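Local coordinates for protein NUDIX hydrolase (Nitrosomonas europaea, PDB 2B0V) that probably hydrolyses nucleoside di- and triphosphates and thiamine diphosphate, with magnesium as cofactor, at residues 113-116 with 117-120; 129-132 with 133-137. One frame throughout, in Å; residues are numbered along the deposited sequence. Where two conformers were deposited one is given.

Interaction 1 of 2, residues 113-116 with 117-120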
loop_
_atom_site.group_PDB
_atom_site.type_symbol
_atom_site.label_atom_id
_atom_site.label_comp_id
_atom_site.label_asym_id
_atom_site.label_seq_id
_atom_site.Cartn_x
_atom_site.Cartn_y
_atom_site.Cartn_z
ATOM N N SER A 113 -10.421 -2.929 11.455
ATOM C CA SER A 113 -10.726 -1.679 12.159
ATOM C C SER A 113 -9.450 -1.084 12.769
ATOM O O SER A 113 -8.453 -1.789 12.956
ATOM C CB SER A 113 -11.703 -1.980 13.301
ATOM O OG SER A 113 -11.051 -2.792 14.273
ATOM N N ILE A 114 -9.483 0.202 13.127
ATOM C CA ILE A 114 -8.297 0.812 13.729
ATOM C C ILE A 114 -7.860 0.051 14.998
ATOM O O ILE A 114 -6.656 -0.124 15.243
ATOM C CB ILE A 114 -8.502 2.320 14.015
ATOM C CG1 ILE A 114 -7.161 2.973 14.338
ATOM C CG2 ILE A 114 -9.534 2.559 15.129
ATOM C CD1 ILE A 114 -6.180 2.869 13.227
ATOM N N ASP A 115 -8.824 -0.398 15.808
ATOM C CA ASP A 115 -8.463 -1.109 17.041
ATOM C C ASP A 115 -7.656 -2.367 16.730
ATOM O O ASP A 115 -6.656 -2.650 17.400
ATOM C CB ASP A 115 -9.697 -1.444 17.890
ATOM C CG ASP A 115 -10.190 -0.241 18.666
ATOM O OD1 ASP A 115 -9.738 0.891 18.362
ATOM O OD2 ASP A 115 -11.017 -0.408 19.584
ATOM N N GLU A 116 -8.099 -3.105 15.711
ATOM C CA GLU A 116 -7.443 -4.349 15.335
ATOM C C GLU A 116 -6.040 -4.077 14.802
ATOM O O GLU A 116 -5.075 -4.810 15.104
ATOM C CB GLU A 116 -8.272 -5.101 14.282
ATOM C CG GLU A 116 -9.642 -5.635 14.831
ATOM C CD GLU A 116 -10.707 -6.071 13.752
ATOM O OE1 GLU A 116 -10.717 -5.676 12.552
ATOM O OE2 GLU A 116 -11.613 -6.857 14.126
ATOM N N ILE A 117 -5.934 -3.030 13.983
ATOM C CA ILE A 117 -4.633 -2.667 13.416
ATOM C C ILE A 117 -3.669 -2.286 14.539
ATOM O O ILE A 117 -2.527 -2.777 14.602
ATOM C CB ILE A 117 -4.796 -1.507 12.398
ATOM C CG1 ILE A 117 -5.630 -1.983 11.201
ATOM C CG2 ILE A 117 -3.444 -1.018 11.876
ATOM C CD1 ILE A 117 -6.184 -0.815 10.341
ATOM N N ARG A 118 -4.125 -1.448 15.475
ATOM C CA ARG A 118 -3.256 -1.044 16.592
ATOM C C ARG A 118 -2.820 -2.238 17.427
ATOM O O ARG A 118 -1.660 -2.312 17.816
ATOM C CB ARG A 118 -3.902 0.028 17.480
ATOM C CG ARG A 118 -4.119 1.351 16.816
ATOM C CD ARG A 118 -4.755 2.348 17.799
ATOM N NE ARG A 118 -5.078 3.623 17.164
ATOM C CZ ARG A 118 -6.192 4.331 17.374
ATOM N NH1 ARG A 118 -7.141 3.912 18.213
ATOM N NH2 ARG A 118 -6.360 5.479 16.727
ATOM N N ALA A 119 -3.714 -3.221 17.631
ATOM C CA ALA A 119 -3.390 -4.363 18.493
ATOM C C ALA A 119 -2.412 -5.315 17.804
ATOM O O ALA A 119 -1.819 -6.180 18.434
ATOM C CB ALA A 119 -4.674 -5.088 18.900
ATOM N N LYS A 120 -2.246 -5.132 16.497
ATOM C CA LYS A 120 -1.362 -5.984 15.708
ATOM C C LYS A 120 -0.047 -5.277 15.371
ATOM O O LYS A 120 0.676 -5.710 14.481
ATOM C CB LYS A 120 -2.089 -6.455 14.450
ATOM C CG LYS A 120 -2.914 -7.692 14.727
ATOM C CD LYS A 120 -3.517 -8.208 13.438
ATOM C CE LYS A 120 -3.911 -9.642 13.594
ATOM N NZ LYS A 120 -4.914 -9.797 14.657
HETATM O O HOH W 1 -7.037 1.207 19.990
HETATM O O HOH W 2 -6.163 -7.261 16.325
#

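Interaction 2 of 2, residues 129-132 with 133-137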
loop_
_atom_site.group_PDB
_atom_site.type_symbol
_atom_site.label_atom_id
_atom_site.label_comp_id
_atom_site.label_asym_id
_atom_site.label_seq_id
_atom_site.Cartn_x
_atom_site.Cartn_y
_atom_site.Cartn_z
ATOM N N VAL A 129 3.120 1.326 8.214
ATOM C CA VAL A 129 1.767 0.767 8.142
ATOM C C VAL A 129 0.872 1.627 9.002
ATOM O O VAL A 129 -0.217 2.067 8.570
ATOM C CB VAL A 129 1.725 -0.700 8.608
ATOM C CG1 VAL A 129 0.315 -1.214 8.548
ATOM C CG2 VAL A 129 2.596 -1.540 7.681
HETATM N N MSE A 130 1.320 1.888 10.234
HETATM C CA MSE A 130 0.527 2.717 11.115
HETATM C C MSE A 130 0.589 4.190 10.706
HETATM O O MSE A 130 -0.436 4.896 10.704
HETATM C CB MSE A 130 1.009 2.522 12.575
HETATM C CG MSE A 130 0.114 3.114 13.620
HETATM SE SE MSE A 130 -1.466 1.947 13.831
HETATM C CE MSE A 130 -2.628 3.175 12.953
ATOM N N GLN A 131 1.778 4.663 10.340
ATOM C CA GLN A 131 1.934 6.106 10.056
ATOM C C GLN A 131 1.053 6.536 8.884
ATOM O O GLN A 131 0.416 7.614 8.925
ATOM C CB GLN A 131 3.394 6.483 9.771
ATOM C CG GLN A 131 3.614 8.018 9.723
ATOM C CD GLN A 131 3.205 8.683 11.034
ATOM O OE1 GLN A 131 2.365 9.584 11.072
ATOM N NE2 GLN A 131 3.730 8.177 12.109
ATOM N N CYS A 132 1.018 5.720 7.824
ATOM C CA CYS A 132 0.226 6.038 6.607
ATOM C C CYS A 132 -1.263 6.194 6.962
ATOM O O CYS A 132 -1.976 7.062 6.472
ATOM C CB CYS A 132 0.478 4.970 5.516
ATOM S SG CYS A 132 2.193 4.982 4.831
ATOM N N ILE A 133 -1.730 5.323 7.855
ATOM C CA ILE A 133 -3.137 5.411 8.311
ATOM C C ILE A 133 -3.386 6.654 9.159
ATOM O O ILE A 133 -4.396 7.329 8.985
ATOM C CB ILE A 133 -3.537 4.127 9.105
ATOM C CG1 ILE A 133 -3.628 2.963 8.127
ATOM C CG2 ILE A 133 -4.876 4.321 9.839
ATOM C CD1 ILE A 133 -3.662 1.562 8.793
ATOM N N GLU A 134 -2.460 6.961 10.062
ATOM C CA GLU A 134 -2.560 8.165 10.900
ATOM C C GLU A 134 -2.656 9.431 10.066
ATOM O O GLU A 134 -3.535 10.247 10.294
ATOM C CB GLU A 134 -1.383 8.234 11.874
ATOM C CG GLU A 134 -1.470 7.070 12.896
ATOM C CD GLU A 134 -0.253 6.979 13.809
ATOM O OE1 GLU A 134 0.856 7.414 13.420
ATOM O OE2 GLU A 134 -0.415 6.431 14.915
ATOM N N ASP A 135 -1.791 9.539 9.059
ATOM C CA ASP A 135 -1.752 10.707 8.203
ATOM C C ASP A 135 -3.060 10.815 7.405
ATOM O O ASP A 135 -3.639 11.895 7.301
ATOM C CB ASP A 135 -0.514 10.641 7.317
ATOM C CG ASP A 135 0.775 10.865 8.108
ATOM O OD1 ASP A 135 0.682 11.363 9.251
ATOM O OD2 ASP A 135 1.881 10.588 7.584
ATOM N N TYR A 136 -3.554 9.686 6.902
ATOM C CA TYR A 136 -4.820 9.654 6.181
ATOM C C TYR A 136 -5.959 10.116 7.108
ATOM O O TYR A 136 -6.808 10.952 6.722
ATOM C CB TYR A 136 -5.107 8.230 5.697
ATOM C CG TYR A 136 -6.512 8.051 5.177
ATOM C CD1 TYR A 136 -6.877 8.515 3.914
ATOM C CD2 TYR A 136 -7.478 7.423 5.962
ATOM C CE1 TYR A 136 -8.157 8.372 3.451
ATOM C CE2 TYR A 136 -8.789 7.263 5.499
ATOM C CZ TYR A 136 -9.113 7.735 4.239
ATOM O OH TYR A 136 -10.411 7.584 3.793
ATOM N N HIS A 137 -5.957 9.590 8.327
ATOM C CA HIS A 137 -6.985 9.940 9.317
ATOM C C HIS A 137 -6.902 11.411 9.702
ATOM O O HIS A 137 -7.931 12.039 9.980
ATOM C CB HIS A 137 -6.870 9.066 10.573
ATOM C CG HIS A 137 -8.044 9.182 11.498
ATOM N ND1 HIS A 137 -9.138 8.347 11.415
ATOM C CD2 HIS A 137 -8.299 10.041 12.513
ATOM C CE1 HIS A 137 -10.016 8.678 12.350
ATOM N NE2 HIS A 137 -9.528 9.700 13.032
#

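Interaction 1 of 2, residues 113-116 with 117-120
The CG1 branch of I114 lies over the flat guanidinium of R118: I114 CG1 sits 3.4 Å above the guanidinium plane and over its centre, 3.5 Å from R118 CZ. CG1 takes that place because it stands anti to the backbone N of I114 (chi1 -167°), while the extended R118 chain runs back along the helix beneath it, R118 CG grazing the carbonyl I114 O at 3.3 Å. D115 approaches the same guanidinium obliquely. Its salt bridge is long, D115 OD1 to R118 NH1 4.0 Å, and water 1 spans the gap by donating to OD1 and accepting from NH1 at the edge of the group. At the N-terminal end of helix 114-119, with S113 at the N-cap, S113 and E116 form a capping box. E116 N donates to S113 OG at 3.3 Å, and S113 N returns a bond to E116 OE1 at 3.0 Å, met on the anti side of the carboxylate and 35° out of its plane. The helix is then built by I117 N, R118 N and A119 N, bonded to S113 O, I114 O and D115 O. Water 2 donates to E116 O and accepts weakly from K120 NZ. D115, E116 and A119 stay at the surface. Buried I117 turns to Y21 and L23 of strand 20-26 and to I133; I114 meets M130 and I133, and R118 meets M130, of helix 128-137.

Interaction 2 of 2, residues 129-132 with 133-137
M130, a selenomethionine, bends its side chain forward over I133 and E134, a turn further along, and its contacts there are partly apolar. Bent at chi2 and at chi3 (-107°), the chain brings M130 CE to 4.0 Å from I133 CG2. The E134 side chain crosses it at about a right angle, with E134 OE2 3.6 Å from M130 CG. In turn I133 CD1 lies 3.5 Å from V129 O, a carbonyl oxygen that also accepts from Q37. Among polar side chains, Q131, partly exposed, extends beside E134 and D135, its CG anti to the backbone N and 3.8 Å from D135 OD2. Its amide group lies beside both carboxylates, its plane about 67° from that of E134 and 46° from that of D135. Putting an alanine at Q131 would probably remove the neutral group between the two carboxylates, leaving E134 with less to hold its rotation and D135 relying more on Y73. Backbone bonds E134 N to M130 O, D135 N to Q131 O and Y136 N to C132 O continue the alpha-helix, the last being the longest at 3.1 Å. D135 OD2 is gripped from strand 62-77 by Y73 OH, and Y136 OH bonds to E16. Helix 128-137 thus packs C132 and Y136 against strands 62-77 and 82-96, while M130 and I133 face helix 114-119.

In the fold
Interactions 1 and 2 lie on consecutive helices, 114-119 and 128-137, with contact centres about 12 Å apart, and they meet through I114, I117, M130 and I133, with the aliphatic part of R118 joining in. I114 CD1 packs on M130 CE at 3.6 Å, and I117 CD1 on I133 CD1 at 3.8 Å; R118 CG also touches M130 SE. I114 therefore covers the guanidinium within interaction 1 and fills the joint to interaction 2, while M130 serves both. Interaction 1 is the more peripheral, its centre about 17 Å from the chain centre against 11 Å for interaction 2. Helix 48-60 carries the core of the Nudix box, which in the family binds the catalytic magnesium; neither interaction includes any of it.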